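Local coordinates for phage-like element PBSX protein XkdM (Bacillus subtilis, PDB 2GUJ), which is of unknown function but probably forms part of the tail tube of a defective, phage-like particle, at residues B[101-115]-B[130-143]. Numbering follows the deposited sequence.
Sequences TERVTLYDVNFDSAK and VPFTFEDFDVPEKL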
loop_
_atom_site.group_PDB
_atom_site.type_symbol
_atom_site.label_atom_id
_atom_site.label_comp_id
_atom_site.label_asym_id
_atom_site.label_seq_id
_atom_site.Cartn_x
_atom_site.Cartn_y
_atom_site.Cartn_z
ATOM N N THR B 101 -23.523 -1.255 -12.186
ATOM C CA THR B 101 -22.399 -2.155 -11.890
ATOM C C THR B 101 -21.763 -2.741 -13.155
ATOM O O THR B 101 -22.377 -3.523 -13.885
ATOM C CB THR B 101 -22.817 -3.302 -10.961
ATOM O OG1 THR B 101 -23.156 -2.764 -9.680
ATOM C CG2 THR B 101 -21.671 -4.287 -10.781
ATOM N N GLU B 102 -20.512 -2.355 -13.386
ATOM C CA GLU B 102 -19.769 -2.777 -14.565
ATOM C C GLU B 102 -18.513 -3.591 -14.232
ATOM O O GLU B 102 -18.048 -3.616 -13.090
ATOM C CB GLU B 102 -19.360 -1.538 -15.376
ATOM C CG GLU B 102 -20.450 -0.471 -15.564
ATOM C CD GLU B 102 -20.043 0.885 -14.997
ATOM O OE1 GLU B 102 -19.963 1.001 -13.755
ATOM O OE2 GLU B 102 -19.787 1.822 -15.790
ATOM N N ARG B 103 -17.971 -4.256 -15.249
ATOM C CA ARG B 103 -16.763 -5.057 -15.092
ATOM C C ARG B 103 -15.543 -4.163 -15.212
ATOM O O ARG B 103 -15.515 -3.222 -16.001
ATOM C CB ARG B 103 -16.688 -6.143 -16.167
ATOM C CG ARG B 103 -15.444 -7.018 -16.049
ATOM C CD ARG B 103 -15.808 -8.494 -16.016
ATOM N NE ARG B 103 -15.804 -9.115 -17.337
ATOM C CZ ARG B 103 -16.199 -10.360 -17.565
ATOM N NH1 ARG B 103 -16.639 -11.110 -16.562
ATOM N NH2 ARG B 103 -16.123 -10.866 -18.787
ATOM N N VAL B 104 -14.527 -4.481 -14.431
ATOM C CA VAL B 104 -13.292 -3.725 -14.440
ATOM C C VAL B 104 -12.177 -4.666 -14.813
ATOM O O VAL B 104 -12.052 -5.737 -14.225
ATOM C CB VAL B 104 -12.967 -3.210 -13.052
ATOM C CG1 VAL B 104 -11.891 -2.159 -13.126
ATOM C CG2 VAL B 104 -14.215 -2.684 -12.412
ATOM N N THR B 105 -11.375 -4.304 -15.798
ATOM C CA THR B 105 -10.260 -5.165 -16.116
ATOM C C THR B 105 -9.024 -4.348 -15.775
ATOM O O THR B 105 -9.070 -3.118 -15.787
ATOM C CB THR B 105 -10.232 -5.548 -17.588
ATOM O OG1 THR B 105 -9.577 -4.516 -18.329
ATOM C CG2 THR B 105 -11.654 -5.752 -18.117
ATOM N N LEU B 106 -7.936 -5.020 -15.428
ATOM C CA LEU B 106 -6.691 -4.333 -15.106
ATOM C C LEU B 106 -5.640 -4.908 -16.004
ATOM O O LEU B 106 -5.064 -5.961 -15.716
ATOM C CB LEU B 106 -6.284 -4.553 -13.651
ATOM C CG LEU B 106 -6.999 -3.650 -12.646
ATOM C CD1 LEU B 106 -6.859 -2.197 -13.080
ATOM C CD2 LEU B 106 -8.452 -4.022 -12.573
ATOM N N TYR B 107 -5.387 -4.221 -17.104
ATOM C CA TYR B 107 -4.395 -4.703 -18.038
ATOM C C TYR B 107 -3.028 -4.710 -17.421
ATOM O O TYR B 107 -2.634 -3.777 -16.727
ATOM C CB TYR B 107 -4.405 -3.865 -19.303
ATOM C CG TYR B 107 -5.774 -3.812 -19.913
ATOM C CD1 TYR B 107 -6.643 -4.905 -19.818
ATOM C CD2 TYR B 107 -6.219 -2.668 -20.561
ATOM C CE1 TYR B 107 -7.921 -4.853 -20.346
ATOM C CE2 TYR B 107 -7.497 -2.602 -21.093
ATOM C CZ TYR B 107 -8.347 -3.699 -20.978
ATOM O OH TYR B 107 -9.637 -3.609 -21.448
ATOM N N ASP B 108 -2.339 -5.812 -17.657
ATOM C CA ASP B 108 -1.000 -6.033 -17.173
ATOM C C ASP B 108 -0.743 -5.894 -15.690
ATOM O O ASP B 108 0.290 -5.353 -15.289
ATOM C CB ASP B 108 -0.024 -5.172 -17.962
ATOM C CG ASP B 108 0.547 -5.914 -19.141
ATOM O OD1 ASP B 108 -0.208 -6.644 -19.824
ATOM O OD2 ASP B 108 1.760 -5.776 -19.376
ATOM N N VAL B 109 -1.680 -6.374 -14.876
ATOM C CA VAL B 109 -1.473 -6.359 -13.436
ATOM C C VAL B 109 -0.258 -7.275 -13.339
ATOM O O VAL B 109 -0.109 -8.173 -14.166
ATOM C CB VAL B 109 -2.649 -7.009 -12.666
ATOM C CG1 VAL B 109 -3.706 -7.492 -13.648
ATOM C CG2 VAL B 109 -2.139 -8.170 -11.806
ATOM N N ASN B 110 0.599 -7.071 -12.346
ATOM C CA ASN B 110 1.788 -7.908 -12.238
ATOM C C ASN B 110 2.415 -7.987 -10.856
ATOM O O ASN B 110 2.922 -6.993 -10.349
ATOM C CB ASN B 110 2.816 -7.398 -13.240
ATOM C CG ASN B 110 4.211 -7.938 -12.984
ATOM O OD1 ASN B 110 4.377 -9.005 -12.390
ATOM N ND2 ASN B 110 5.226 -7.213 -13.454
ATOM N N PHE B 111 2.382 -9.172 -10.251
ATOM C CA PHE B 111 2.977 -9.371 -8.926
ATOM C C PHE B 111 4.364 -9.973 -9.036
ATOM O O PHE B 111 4.872 -10.212 -10.128
ATOM C CB PHE B 111 2.180 -10.347 -8.067
ATOM C CG PHE B 111 0.743 -10.433 -8.419
ATOM C CD1 PHE B 111 0.329 -11.121 -9.558
ATOM C CD2 PHE B 111 -0.207 -9.828 -7.605
ATOM C CE1 PHE B 111 -1.025 -11.204 -9.884
ATOM C CE2 PHE B 111 -1.558 -9.897 -7.906
ATOM C CZ PHE B 111 -1.980 -10.586 -9.049
ATOM N N ASP B 112 4.966 -10.224 -7.881
ATOM C CA ASP B 112 6.276 -10.851 -7.822
ATOM C C ASP B 112 5.962 -12.341 -7.698
ATOM O O ASP B 112 5.259 -12.770 -6.780
ATOM C CB ASP B 112 7.056 -10.342 -6.600
ATOM C CG ASP B 112 8.444 -10.972 -6.470
ATOM O OD1 ASP B 112 9.267 -10.873 -7.407
ATOM O OD2 ASP B 112 8.725 -11.571 -5.414
ATOM N N SER B 113 6.465 -13.116 -8.648
ATOM C CA SER B 113 6.234 -14.553 -8.677
ATOM C C SER B 113 6.343 -15.170 -7.296
ATOM O O SER B 113 5.360 -15.664 -6.743
ATOM C CB SER B 113 7.253 -15.200 -9.596
ATOM O OG SER B 113 7.284 -14.520 -10.829
ATOM N N ALA B 114 7.561 -15.139 -6.762
ATOM C CA ALA B 114 7.864 -15.682 -5.448
ATOM C C ALA B 114 6.754 -15.366 -4.466
ATOM O O ALA B 114 6.223 -16.260 -3.794
ATOM C CB ALA B 114 9.172 -15.102 -4.935
ATOM N N LYS B 115 6.415 -14.083 -4.380
ATOM C CA LYS B 115 5.361 -13.635 -3.474
ATOM C C LYS B 115 4.118 -14.495 -3.627
ATOM O O LYS B 115 3.407 -14.741 -2.652
ATOM C CB LYS B 115 5.021 -12.166 -3.736
ATOM C CG LYS B 115 5.926 -11.166 -2.989
ATOM C CD LYS B 115 5.921 -9.802 -3.667
ATOM C CE LYS B 115 4.498 -9.317 -3.934
ATOM N NZ LYS B 115 4.446 -8.008 -4.648
ATOM N N VAL B 130 -1.587 -9.132 -1.451
ATOM C CA VAL B 130 -0.432 -9.077 -2.305
ATOM C C VAL B 130 -0.401 -7.841 -3.156
ATOM O O VAL B 130 -1.427 -7.408 -3.676
ATOM C CB VAL B 130 -0.358 -10.281 -3.200
ATOM C CG1 VAL B 130 1.036 -10.385 -3.783
ATOM C CG2 VAL B 130 -0.727 -11.514 -2.400
ATOM N N PRO B 131 0.788 -7.235 -3.280
ATOM C CA PRO B 131 0.979 -6.019 -4.082
ATOM C C PRO B 131 1.063 -6.399 -5.543
ATOM O O PRO B 131 1.349 -7.549 -5.861
ATOM C CB PRO B 131 2.303 -5.458 -3.560
ATOM C CG PRO B 131 2.385 -6.019 -2.138
ATOM C CD PRO B 131 1.925 -7.439 -2.363
ATOM N N PHE B 132 0.807 -5.455 -6.436
ATOM C CA PHE B 132 0.893 -5.756 -7.856
ATOM C C PHE B 132 0.859 -4.452 -8.600
ATOM O O PHE B 132 0.508 -3.435 -8.018
ATOM C CB PHE B 132 -0.262 -6.669 -8.279
ATOM C CG PHE B 132 -1.595 -5.985 -8.330
ATOM C CD1 PHE B 132 -1.875 -5.050 -9.323
ATOM C CD2 PHE B 132 -2.581 -6.280 -7.390
ATOM C CE1 PHE B 132 -3.109 -4.413 -9.382
ATOM C CE2 PHE B 132 -3.827 -5.644 -7.442
ATOM C CZ PHE B 132 -4.091 -4.709 -8.444
ATOM N N THR B 133 1.222 -4.446 -9.871
ATOM C CA THR B 133 1.198 -3.176 -10.570
ATOM C C THR B 133 0.688 -3.280 -11.986
ATOM O O THR B 133 1.408 -3.696 -12.900
ATOM C CB THR B 133 2.583 -2.504 -10.615
ATOM O OG1 THR B 133 3.431 -3.218 -11.525
ATOM C CG2 THR B 133 3.214 -2.494 -9.233
ATOM N N PHE B 134 -0.563 -2.880 -12.165
ATOM C CA PHE B 134 -1.188 -2.915 -13.476
ATOM C C PHE B 134 -0.627 -1.782 -14.313
ATOM O O PHE B 134 -0.059 -0.850 -13.767
ATOM C CB PHE B 134 -2.698 -2.756 -13.341
ATOM C CG PHE B 134 -3.115 -1.465 -12.710
ATOM C CD1 PHE B 134 -2.954 -1.251 -11.343
ATOM C CD2 PHE B 134 -3.679 -0.466 -13.486
ATOM C CE1 PHE B 134 -3.352 -0.062 -10.763
ATOM C CE2 PHE B 134 -4.079 0.721 -12.926
ATOM C CZ PHE B 134 -3.917 0.929 -11.556
ATOM N N GLU B 135 -0.771 -1.865 -15.629
ATOM C CA GLU B 135 -0.258 -0.824 -16.512
ATOM C C GLU B 135 -1.396 -0.087 -17.188
ATOM O O GLU B 135 -1.171 0.827 -17.975
ATOM C CB GLU B 135 0.660 -1.426 -17.580
ATOM C CG GLU B 135 2.122 -1.099 -17.406
ATOM C CD GLU B 135 2.625 -1.430 -16.012
ATOM O OE1 GLU B 135 2.449 -0.576 -15.108
ATOM O OE2 GLU B 135 3.192 -2.539 -15.822
ATOM N N ASP B 136 -2.620 -0.502 -16.893
ATOM C CA ASP B 136 -3.792 0.141 -17.463
ATOM C C ASP B 136 -5.035 -0.506 -16.867
ATOM O O ASP B 136 -5.030 -1.694 -16.548
ATOM C CB ASP B 136 -3.799 -0.008 -18.980
ATOM C CG ASP B 136 -4.903 0.777 -19.616
ATOM O OD1 ASP B 136 -6.001 0.789 -19.036
ATOM O OD2 ASP B 136 -4.697 1.376 -20.688
ATOM N N PHE B 137 -6.091 0.284 -16.712
ATOM C CA PHE B 137 -7.335 -0.189 -16.134
ATOM C C PHE B 137 -8.475 0.089 -17.096
ATOM O O PHE B 137 -8.303 0.851 -18.040
ATOM C CB PHE B 137 -7.558 0.516 -14.806
ATOM C CG PHE B 137 -8.534 1.643 -14.866
ATOM C CD1 PHE B 137 -9.875 1.414 -14.593
ATOM C CD2 PHE B 137 -8.119 2.933 -15.161
ATOM C CE1 PHE B 137 -10.794 2.452 -14.598
ATOM C CE2 PHE B 137 -9.030 3.978 -15.171
ATOM C CZ PHE B 137 -10.373 3.733 -14.887
ATOM N N ASP B 138 -9.645 -0.494 -16.852
ATOM C CA ASP B 138 -10.754 -0.317 -17.786
ATOM C C ASP B 138 -12.118 -0.736 -17.208
ATOM O O ASP B 138 -12.197 -1.584 -16.323
ATOM C CB ASP B 138 -10.449 -1.160 -19.032
ATOM C CG ASP B 138 -11.317 -0.816 -20.208
ATOM O OD1 ASP B 138 -12.542 -0.654 -20.020
ATOM O OD2 ASP B 138 -10.765 -0.728 -21.327
ATOM N N VAL B 139 -13.195 -0.159 -17.727
ATOM C CA VAL B 139 -14.540 -0.499 -17.278
ATOM C C VAL B 139 -15.357 -0.609 -18.550
ATOM O O VAL B 139 -16.234 0.204 -18.807
ATOM C CB VAL B 139 -15.116 0.608 -16.393
ATOM C CG1 VAL B 139 -16.489 0.218 -15.903
ATOM C CG2 VAL B 139 -14.172 0.874 -15.231
ATOM N N PRO B 140 -15.084 -1.641 -19.350
ATOM C CA PRO B 140 -15.704 -1.970 -20.634
ATOM C C PRO B 140 -17.197 -2.211 -20.747
ATOM O O PRO B 140 -17.844 -1.636 -21.616
ATOM C CB PRO B 140 -14.923 -3.195 -21.071
ATOM C CG PRO B 140 -14.752 -3.908 -19.779
ATOM C CD PRO B 140 -14.285 -2.784 -18.871
ATOM N N GLU B 141 -17.752 -3.066 -19.898
ATOM C CA GLU B 141 -19.172 -3.371 -20.006
ATOM C C GLU B 141 -19.919 -3.206 -18.707
ATOM O O GLU B 141 -19.303 -3.108 -17.655
ATOM C CB GLU B 141 -19.342 -4.795 -20.533
ATOM C CG GLU B 141 -18.597 -5.846 -19.711
ATOM C CD GLU B 141 -18.327 -7.134 -20.487
ATOM O OE1 GLU B 141 -19.301 -7.763 -20.964
ATOM O OE2 GLU B 141 -17.138 -7.527 -20.607
ATOM N N LYS B 142 -21.247 -3.152 -18.777
ATOM C CA LYS B 142 -22.008 -3.005 -17.555
ATOM C C LYS B 142 -22.123 -4.356 -16.894
ATOM O O LYS B 142 -21.122 -4.861 -16.393
ATOM C CB LYS B 142 -23.377 -2.378 -17.818
ATOM C CG LYS B 142 -23.276 -0.855 -17.892
ATOM C CD LYS B 142 -24.590 -0.139 -17.658
ATOM C CE LYS B 142 -24.342 1.346 -17.430
ATOM N NZ LYS B 142 -25.599 2.123 -17.264
ATOM N N LEU B 143 -23.308 -4.953 -16.872
ATOM C CA LEU B 143 -23.432 -6.264 -16.235
ATOM C C LEU B 143 -24.855 -6.792 -16.143
ATOM O O LEU B 143 -25.818 -6.017 -16.107
ATOM C CB LEU B 143 -22.823 -6.230 -14.828
ATOM C CG LEU B 143 -21.905 -7.388 -14.407
ATOM C CD1 LEU B 143 -22.711 -8.674 -14.277
ATOM C CD2 LEU B 143 -20.783 -7.555 -15.428
#
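Thr105, Leu106 and Tyr107 pair antiparallel with Asp138, Phe137 and Asp136, joining strand 103-106 to strand 136-138 near the middle of the chain. Thr105 N donates to Asp138 O (2.9 Å), and the return bond from Asp138 N to Thr105 O is weak. At the type II turn from Leu106 to Val109 the ladder breaks, Glu135 N bonding Tyr107 O (2.9 Å); past it, Thr133 N bonds Asn110 O. On the face that carries Leu106 and Phe137, Leu106 sets CD1 over one face of the Phe134 ring, 4.0 Å from its centroid, and against CB of Phe137; Phe29 and Val33 of strand 21-33 extend this apolar layer. On the other face Tyr107, with CG anti to its carbonyl carbon (chi1 -55°), lays its ring alongside Asp136, and its OH donates to Asp138 OD2 (3.1 Å) from above the carboxylate plane. The buried Asp136 carboxylate is salt-bridged through OD2 to Arg46, which probably offsets its charge. Farther along, the Phe111 and Phe132 rings meet obliquely, planes 71° apart; Phe63 and Phe86 also meet the Phe111 ring. Such pairing of irregular antiparallel strands over an aromatic-rich core is consistent with the beta-barrel fold of phage tail tube proteins.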